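Local coordinates for protein trans-isoprenyl diphosphate synthase (Caulobacter crescentus, PDB 3OYR) that probably makes all-trans-octaprenyl diphosphate, the side-chain precursor of isoprenoid quinones, by adding isopentenyl units to farnesyl diphosphate, at residues L27-V38 with R67-R78; A310-L321 with L333-V341. One frame throughout, in Å; residues are numbered along the deposited sequence. Where two conformers were deposited one is given.

How the interactions relate
Both contacts are largely buried helix pairs of a mostly helical isoprenoid synthase, their centres about 18 Å apart, and they hold different helices. Interaction 1 crosses two helices nearly at right angles and fills the crossing with leucine, valine and methionine; its charged pair lies at one end. Interaction 2 lays two helices almost antiparallel, close enough that alanines form the seam, with a lysine-aspartate bridge and a water along its partly exposed side. The two meet directly: Ala75 CB lies 3.6 Å from Leu333 CD2, and Leu336 packs on Leu27, Leu68 and Met72, so helix 68-79, a partner in interaction 1, also lies against helix 328-342 of interaction 2. Interaction 1 alone includes a residue that binds the dimethylallyl diphosphate, Arg69.

Interaction 1: residues L27-V38 with R67-R78; sequences LVRLAEADMAGV and RLRPLMTVAAAR. With DMA (dimethylallyl diphosphate), chain D.
Arg67, at the N-cap position of helix 68-79, meets Met35 with its aliphatic base: its CB is 3.9 Å from Met35 CE. Its guanidinium turns elsewhere, to the carbonyls of Ile61 and Gly64. Two positions on, Arg69 points to the active site, where NH1 donates a nearly straight bond of 2.8 Å (175°) to O1A of dimethylallyl diphosphate; His98, Arg115 and the backbone N of Lys66 also bind this ligand. Pro70 returns to helix 25-45, its ring crossed at about a right angle by Met35, whose chain, bent at both chi2 and chi3, brings its methyl against CB and CG of the proline. Leu71 is a knob in the hole formed by Leu27, Val28, Ala31 and Met35. Its two branches divide the work: CD1 touches Val28 CG2, while CD2 lies 3.6 Å from both Ala31 CB and Met35 CG. Val74 is a second knob, among Ala31, Asp34, Met35 and Val38, and Ala75 CB receives Leu27 CD1 at 3.7 Å. At Arg78 the guanidinium grips Asp34 side-on. NE donates to OD2 and NH2 to OD1, both at 3.1 Å and close to straight, with the two flat groups only 25° apart. Asp34 OD1 also accepts from Gln88 NE2 on helix 87-109. The axes of the two segments approach to 9.9 Å at 97°, so the interlocking is confined to a short crossing; the helix that interlocks here also carries Arg69. The chemistry is therefore mainly apolar, while two bonds from Arg78 and one from Gln88 satisfy the buried carboxylate and probably help it keep its negative charge.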
# COMPACT_ATOMS: atom_id res chain seq x y z
N LEU B 27 4.99 21.91 20.28
CA LEU B 27 5.35 21.28 19.01
C LEU B 27 4.58 21.92 17.83
O LEU B 27 5.19 22.34 16.86
CB LEU B 27 5.10 19.76 19.05
CG LEU B 27 5.55 18.94 17.84
CD1 LEU B 27 6.96 19.32 17.35
CD2 LEU B 27 5.52 17.48 18.16
N VAL B 28 3.27 22.01 17.96
CA VAL B 28 2.38 22.52 16.92
C VAL B 28 2.73 23.96 16.55
O VAL B 28 2.83 24.31 15.36
CB VAL B 28 0.93 22.39 17.39
CG1 VAL B 28 -0.04 23.20 16.51
CG2 VAL B 28 0.56 20.92 17.42
N ARG B 29 2.98 24.77 17.58
CA ARG B 29 3.34 26.16 17.42
C ARG B 29 4.72 26.33 16.76
O ARG B 29 4.87 27.12 15.84
CB ARG B 29 3.32 26.83 18.78
CG ARG B 29 3.33 28.32 18.78
CD ARG B 29 2.96 28.79 20.17
NE ARG B 29 4.00 28.49 21.16
CZ ARG B 29 3.83 27.73 22.25
NH1 ARG B 29 2.66 27.18 22.56
NH2 ARG B 29 4.86 27.54 23.06
N LEU B 30 5.72 25.58 17.23
CA LEU B 30 7.04 25.63 16.61
C LEU B 30 7.02 25.16 15.14
O LEU B 30 7.79 25.67 14.32
CB LEU B 30 8.04 24.78 17.40
CG LEU B 30 8.52 25.35 18.74
CD1 LEU B 30 9.16 24.22 19.52
CD2 LEU B 30 9.50 26.53 18.53
N ALA B 31 6.13 24.22 14.83
CA ALA B 31 6.10 23.59 13.51
C ALA B 31 5.10 24.23 12.52
O ALA B 31 5.06 23.84 11.35
CB ALA B 31 5.82 22.11 13.66
N GLU B 32 4.32 25.20 13.00
CA GLU B 32 3.31 25.90 12.23
C GLU B 32 3.74 26.27 10.82
O GLU B 32 3.07 25.89 9.86
CB GLU B 32 2.85 27.16 13.00
CG GLU B 32 1.67 27.90 12.38
CD GLU B 32 1.12 29.00 13.28
OE1 GLU B 32 1.87 29.53 14.14
OE2 GLU B 32 -0.08 29.34 13.14
N ALA B 33 4.88 26.95 10.69
CA ALA B 33 5.34 27.41 9.39
C ALA B 33 5.75 26.24 8.46
O ALA B 33 5.63 26.35 7.24
CB ALA B 33 6.50 28.43 9.54
N ASP B 34 6.22 25.15 9.04
CA ASP B 34 6.55 23.98 8.23
C ASP B 34 5.32 23.16 7.88
O ASP B 34 5.23 22.61 6.79
CB ASP B 34 7.58 23.12 8.95
CG ASP B 34 8.95 23.76 8.95
OD1 ASP B 34 9.44 24.16 7.87
OD2 ASP B 34 9.55 23.87 10.04
N MET B 35 4.37 23.08 8.81
CA MET B 35 3.16 22.31 8.57
C MET B 35 2.22 22.92 7.54
O MET B 35 1.39 22.21 6.96
CB MET B 35 2.41 22.06 9.87
CG MET B 35 3.06 20.95 10.75
SD MET B 35 3.34 19.32 10.00
CE MET B 35 1.66 18.70 9.91
N ALA B 36 2.30 24.23 7.35
CA ALA B 36 1.53 24.85 6.28
C ALA B 36 2.06 24.33 4.94
O ALA B 36 1.27 24.01 4.08
CB ALA B 36 1.56 26.39 6.36
N GLY B 37 3.38 24.21 4.80
CA GLY B 37 3.97 23.56 3.63
C GLY B 37 3.57 22.10 3.44
O GLY B 37 3.31 21.65 2.32
N VAL B 38 3.54 21.36 4.55
CA VAL B 38 3.20 19.93 4.56
C VAL B 38 1.74 19.74 4.15
O VAL B 38 1.42 18.90 3.29
CB VAL B 38 3.49 19.31 5.97
CG1 VAL B 38 3.08 17.88 6.05
CG2 VAL B 38 4.98 19.43 6.29
N ARG B 67 -1.77 14.62 13.42
CA ARG B 67 -0.61 14.90 12.57
C ARG B 67 0.72 14.74 13.30
O ARG B 67 1.71 15.38 12.95
CB ARG B 67 -0.72 16.29 11.94
CG ARG B 67 -2.01 16.46 11.12
CD ARG B 67 -1.90 15.68 9.79
NE ARG B 67 -2.98 16.06 8.88
CZ ARG B 67 -4.19 15.52 8.91
NH1 ARG B 67 -4.48 14.55 9.77
NH2 ARG B 67 -5.12 15.95 8.06
N LEU B 68 0.75 13.85 14.30
CA LEU B 68 1.95 13.63 15.12
C LEU B 68 3.11 13.12 14.30
O LEU B 68 4.26 13.53 14.50
CB LEU B 68 1.69 12.67 16.29
CG LEU B 68 0.62 13.08 17.31
CD1 LEU B 68 0.63 12.15 18.50
CD2 LEU B 68 0.80 14.53 17.78
N ARG B 69 2.80 12.26 13.34
CA ARG B 69 3.85 11.71 12.50
C ARG B 69 4.58 12.73 11.63
O ARG B 69 5.82 12.81 11.75
CB ARG B 69 3.38 10.47 11.76
CG ARG B 69 3.17 9.28 12.67
CD ARG B 69 2.13 8.41 12.05
NE ARG B 69 1.64 7.37 12.95
CZ ARG B 69 0.61 7.53 13.76
NH1 ARG B 69 -0.04 8.70 13.83
NH2 ARG B 69 0.24 6.51 14.52
N PRO B 70 3.85 13.55 10.81
CA PRO B 70 4.58 14.64 10.10
C PRO B 70 5.22 15.67 11.03
O PRO B 70 6.29 16.19 10.69
CB PRO B 70 3.50 15.31 9.21
CG PRO B 70 2.18 14.80 9.70
CD PRO B 70 2.46 13.44 10.31
N LEU B 71 4.57 15.97 12.16
CA LEU B 71 5.12 16.84 13.19
C LEU B 71 6.48 16.35 13.67
O LEU B 71 7.41 17.14 13.86
CB LEU B 71 4.18 16.98 14.40
CG LEU B 71 3.01 17.94 14.24
CD1 LEU B 71 2.06 17.89 15.45
CD2 LEU B 71 3.48 19.34 13.97
N MET B 72 6.58 15.04 13.88
CA MET B 72 7.85 14.46 14.32
C MET B 72 8.94 14.54 13.25
O MET B 72 10.08 14.82 13.58
CB MET B 72 7.66 13.05 14.86
CG MET B 72 7.13 13.07 16.28
SD MET B 72 6.37 11.53 16.79
CE MET B 72 7.84 10.48 16.64
N THR B 73 8.57 14.34 11.99
CA THR B 73 9.50 14.55 10.89
C THR B 73 9.99 16.00 10.91
O THR B 73 11.20 16.25 10.83
CB THR B 73 8.85 14.26 9.52
OG1 THR B 73 8.37 12.91 9.49
CG2 THR B 73 9.85 14.48 8.36
N VAL B 74 9.05 16.94 11.03
CA VAL B 74 9.39 18.36 11.12
C VAL B 74 10.31 18.64 12.32
O VAL B 74 11.41 19.19 12.17
CB VAL B 74 8.13 19.28 11.13
CG1 VAL B 74 8.52 20.69 11.55
CG2 VAL B 74 7.47 19.27 9.75
N ALA B 75 9.88 18.23 13.50
CA ALA B 75 10.70 18.38 14.73
C ALA B 75 12.12 17.79 14.61
O ALA B 75 13.11 18.44 15.02
CB ALA B 75 9.98 17.79 15.94
N ALA B 76 12.22 16.60 14.03
CA ALA B 76 13.50 15.92 13.90
C ALA B 76 14.42 16.66 12.95
O ALA B 76 15.61 16.76 13.21
CB ALA B 76 13.32 14.49 13.43
N ALA B 77 13.85 17.17 11.86
CA ALA B 77 14.64 17.91 10.88
C ALA B 77 15.21 19.23 11.44
O ALA B 77 16.39 19.55 11.23
CB ALA B 77 13.82 18.17 9.60
N ARG B 78 14.37 19.97 12.15
CA ARG B 78 14.79 21.22 12.79
C ARG B 78 15.74 21.01 13.97
O ARG B 78 16.69 21.79 14.15
CB ARG B 78 13.57 22.03 13.24
CG ARG B 78 12.67 22.53 12.09
CD ARG B 78 13.43 23.46 11.16
NE ARG B 78 12.64 23.93 10.01
CZ ARG B 78 13.17 24.52 8.94
NH1 ARG B 78 14.48 24.71 8.86
NH2 ARG B 78 12.40 24.92 7.94
C1 DMA D . -4.27 5.79 14.84
O1 DMA D . -3.31 6.86 14.90
C2 DMA D . -3.26 4.73 14.56
C3 DMA D . -2.72 4.00 15.54
C4 DMA D . -3.17 4.08 16.97
C5 DMA D . -1.65 3.04 15.14
PA DMA D . -3.51 8.29 15.60
O1A DMA D . -2.25 9.12 15.50
O2A DMA D . -4.04 8.06 16.99
O3A DMA D . -4.68 8.82 14.61
PB DMA D . -4.93 10.31 14.01
O1B DMA D . -3.98 10.45 12.84
O2B DMA D . -6.37 10.10 13.60
O3B DMA D . -4.70 11.33 15.09

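Interaction 2: residues A310-L321 with L333-V341; sequences AADYADKAKAAL and LEELADFAV
This is a close antiparallel packing of two helices near the C-terminus, 302-320 against 328-342, joined by the short connection between them as a helical hairpin. The axes of segments 310-320 and 333-341 run 171° apart and approach to 8.9 Å, a spacing made possible by small residues: Ala314 CB lies 3.4 Å from the carbonyl oxygen of Ala337, and Ala317 CB also faces Ala337 CB. At one end Val341 sets CG2, the branch anti to its carbonyl carbon, against the other helix, 3.9 Å from Ala310 CB and 3.7 Å from Ala314 CB. At the other end Leu321 CD1 reaches Leu333 CB at 3.7 Å, the two side chains crossing at about a right angle. Between these ends Lys318 spans the groove. Its CG rests on Ala337 CB, and a bend at chi3 (97°) carries the chain past Glu334 to the carboxylate of Asp338. There NZ donates to OD2 at 2.8 Å, on the syn side and 20° out of the carboxylate plane, with a weaker bond to OD1. Glu334 takes a different route: a water donates both to its OE2 and to the carbonyl oxygen of Lys318, linking the helices a second time. An alanine in place of Lys318 would probably leave Asp338 without its cross-helix charge partner and take away the CG methylene that packs on Ala337 CB. Short apolar side chains thus set the helix separation, whereas a salt bridge and a shared water fasten the partly exposed flank, and the lysine serves both parts, its CG methylene packing on the alanine and its ammonium probably offsetting the charge of the aspartate.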
# COMPACT_ATOMS: atom_id res chain seq x y z
N ALA B 310 3.70 2.27 29.49
CA ALA B 310 3.74 3.38 28.52
C ALA B 310 4.64 4.51 29.01
O ALA B 310 5.49 5.01 28.24
CB ALA B 310 2.31 3.91 28.22
N ALA B 311 4.48 4.90 30.28
CA ALA B 311 5.33 5.94 30.88
C ALA B 311 6.82 5.55 30.89
O ALA B 311 7.68 6.42 30.71
CB ALA B 311 4.83 6.28 32.31
N ASP B 312 7.11 4.26 31.08
CA ASP B 312 8.48 3.73 30.98
C ASP B 312 9.08 3.96 29.59
O ASP B 312 10.23 4.36 29.45
CB ASP B 312 8.52 2.23 31.32
CG ASP B 312 8.40 1.94 32.81
OD1 ASP B 312 8.39 2.90 33.61
OD2 ASP B 312 8.32 0.75 33.19
N TYR B 313 8.29 3.69 28.56
CA TYR B 313 8.71 3.96 27.19
C TYR B 313 8.84 5.45 26.93
O TYR B 313 9.80 5.88 26.26
CB TYR B 313 7.78 3.27 26.17
CG TYR B 313 8.03 1.78 26.10
CD1 TYR B 313 7.09 0.87 26.56
CD2 TYR B 313 9.23 1.28 25.60
CE1 TYR B 313 7.32 -0.50 26.49
CE2 TYR B 313 9.48 -0.09 25.55
CZ TYR B 313 8.51 -0.97 25.99
OH TYR B 313 8.73 -2.31 25.95
N ALA B 314 7.93 6.26 27.49
CA ALA B 314 8.04 7.72 27.36
C ALA B 314 9.32 8.29 27.98
O ALA B 314 9.90 9.22 27.41
CB ALA B 314 6.84 8.41 27.92
N ASP B 315 9.74 7.73 29.13
CA ASP B 315 11.03 8.10 29.76
C ASP B 315 12.20 7.77 28.86
O ASP B 315 13.16 8.54 28.75
CB ASP B 315 11.21 7.39 31.13
CG ASP B 315 10.20 7.88 32.17
OD1 ASP B 315 9.55 8.92 31.95
OD2 ASP B 315 10.03 7.19 33.20
N LYS B 316 12.13 6.59 28.22
CA LYS B 316 13.15 6.15 27.28
C LYS B 316 13.20 7.13 26.09
O LYS B 316 14.28 7.53 25.65
CB LYS B 316 12.88 4.72 26.80
CG LYS B 316 13.17 3.61 27.83
CD LYS B 316 12.62 2.28 27.37
CE LYS B 316 12.96 1.14 28.34
NZ LYS B 316 14.10 0.30 27.88
N ALA B 317 12.02 7.53 25.59
CA ALA B 317 11.97 8.52 24.49
C ALA B 317 12.63 9.85 24.87
O ALA B 317 13.45 10.38 24.11
CB ALA B 317 10.54 8.75 23.99
N LYS B 318 12.32 10.35 26.07
CA LYS B 318 12.92 11.59 26.55
C LYS B 318 14.44 11.45 26.74
O LYS B 318 15.18 12.33 26.35
CB LYS B 318 12.26 12.06 27.84
CG LYS B 318 10.78 12.33 27.72
CD LYS B 318 10.13 12.42 29.09
CE LYS B 318 10.00 13.86 29.53
NZ LYS B 318 9.15 13.97 30.75
N ALA B 319 14.89 10.32 27.28
CA ALA B 319 16.31 10.07 27.49
C ALA B 319 17.06 9.89 26.17
O ALA B 319 18.24 10.23 26.08
CB ALA B 319 16.54 8.86 28.46
N ALA B 320 16.37 9.36 25.16
CA ALA B 320 16.96 9.26 23.80
C ALA B 320 17.47 10.59 23.20
O ALA B 320 18.34 10.59 22.34
CB ALA B 320 16.00 8.59 22.85
N LEU B 321 16.92 11.72 23.66
CA LEU B 321 17.32 13.05 23.15
C LEU B 321 18.46 13.75 23.92
O LEU B 321 18.84 14.87 23.56
CB LEU B 321 16.11 13.97 23.10
CG LEU B 321 14.92 13.51 22.25
CD1 LEU B 321 13.80 14.50 22.44
CD2 LEU B 321 15.31 13.40 20.78
N LEU B 333 9.51 18.01 22.08
CA LEU B 333 9.53 16.54 21.92
C LEU B 333 9.45 15.79 23.25
O LEU B 333 8.88 14.70 23.34
CB LEU B 333 10.75 16.10 21.12
CG LEU B 333 10.69 16.47 19.63
CD1 LEU B 333 11.88 15.89 18.94
CD2 LEU B 333 9.41 15.96 18.99
N GLU B 334 9.95 16.41 24.30
CA GLU B 334 9.78 15.81 25.62
C GLU B 334 8.35 15.94 26.10
O GLU B 334 7.79 15.00 26.67
CB GLU B 334 10.79 16.40 26.59
CG GLU B 334 12.21 15.93 26.27
CD GLU B 334 13.27 16.62 27.11
OE1 GLU B 334 12.99 17.72 27.64
OE2 GLU B 334 14.38 16.07 27.22
N GLU B 335 7.72 17.07 25.79
CA GLU B 335 6.33 17.26 26.18
C GLU B 335 5.41 16.32 25.39
O GLU B 335 4.38 15.86 25.91
CB GLU B 335 5.91 18.74 26.04
CG GLU B 335 6.57 19.65 27.09
CD GLU B 335 6.33 21.14 26.85
OE1 GLU B 335 5.97 21.53 25.72
OE2 GLU B 335 6.52 21.93 27.79
N LEU B 336 5.78 16.03 24.15
CA LEU B 336 5.02 15.08 23.33
C LEU B 336 5.08 13.65 23.89
O LEU B 336 4.08 12.92 23.87
CB LEU B 336 5.49 15.10 21.86
CG LEU B 336 4.90 14.07 20.89
CD1 LEU B 336 3.41 14.36 20.61
CD2 LEU B 336 5.68 14.03 19.59
N ALA B 337 6.26 13.27 24.40
CA ALA B 337 6.45 11.97 25.04
C ALA B 337 5.49 11.75 26.22
O ALA B 337 4.88 10.69 26.33
CB ALA B 337 7.92 11.80 25.47
N ASP B 338 5.34 12.77 27.07
CA ASP B 338 4.38 12.73 28.17
C ASP B 338 2.96 12.74 27.68
O ASP B 338 2.07 12.07 28.24
CB ASP B 338 4.64 13.91 29.13
CG ASP B 338 5.93 13.74 29.93
OD1 ASP B 338 6.38 12.58 30.09
OD2 ASP B 338 6.51 14.75 30.37
N PHE B 339 2.73 13.51 26.61
CA PHE B 339 1.42 13.59 26.00
C PHE B 339 0.97 12.25 25.43
O PHE B 339 -0.20 11.88 25.55
CB PHE B 339 1.36 14.68 24.92
CG PHE B 339 0.01 14.81 24.28
CD1 PHE B 339 -1.03 15.46 24.95
CD2 PHE B 339 -0.24 14.26 23.03
CE1 PHE B 339 -2.28 15.58 24.36
CE2 PHE B 339 -1.51 14.38 22.44
CZ PHE B 339 -2.52 15.04 23.10
N ALA B 340 1.89 11.53 24.80
CA ALA B 340 1.60 10.18 24.30
C ALA B 340 0.93 9.28 25.36
O ALA B 340 -0.00 8.56 25.05
CB ALA B 340 2.85 9.52 23.73
N VAL B 341 1.40 9.38 26.60
CA VAL B 341 0.86 8.61 27.72
C VAL B 341 -0.39 9.26 28.34
O VAL B 341 -1.36 8.56 28.66
CB VAL B 341 1.94 8.39 28.82
CG1 VAL B 341 1.42 7.53 29.94
CG2 VAL B 341 3.18 7.75 28.20
O HOH W 1 16.67 14.61 26.96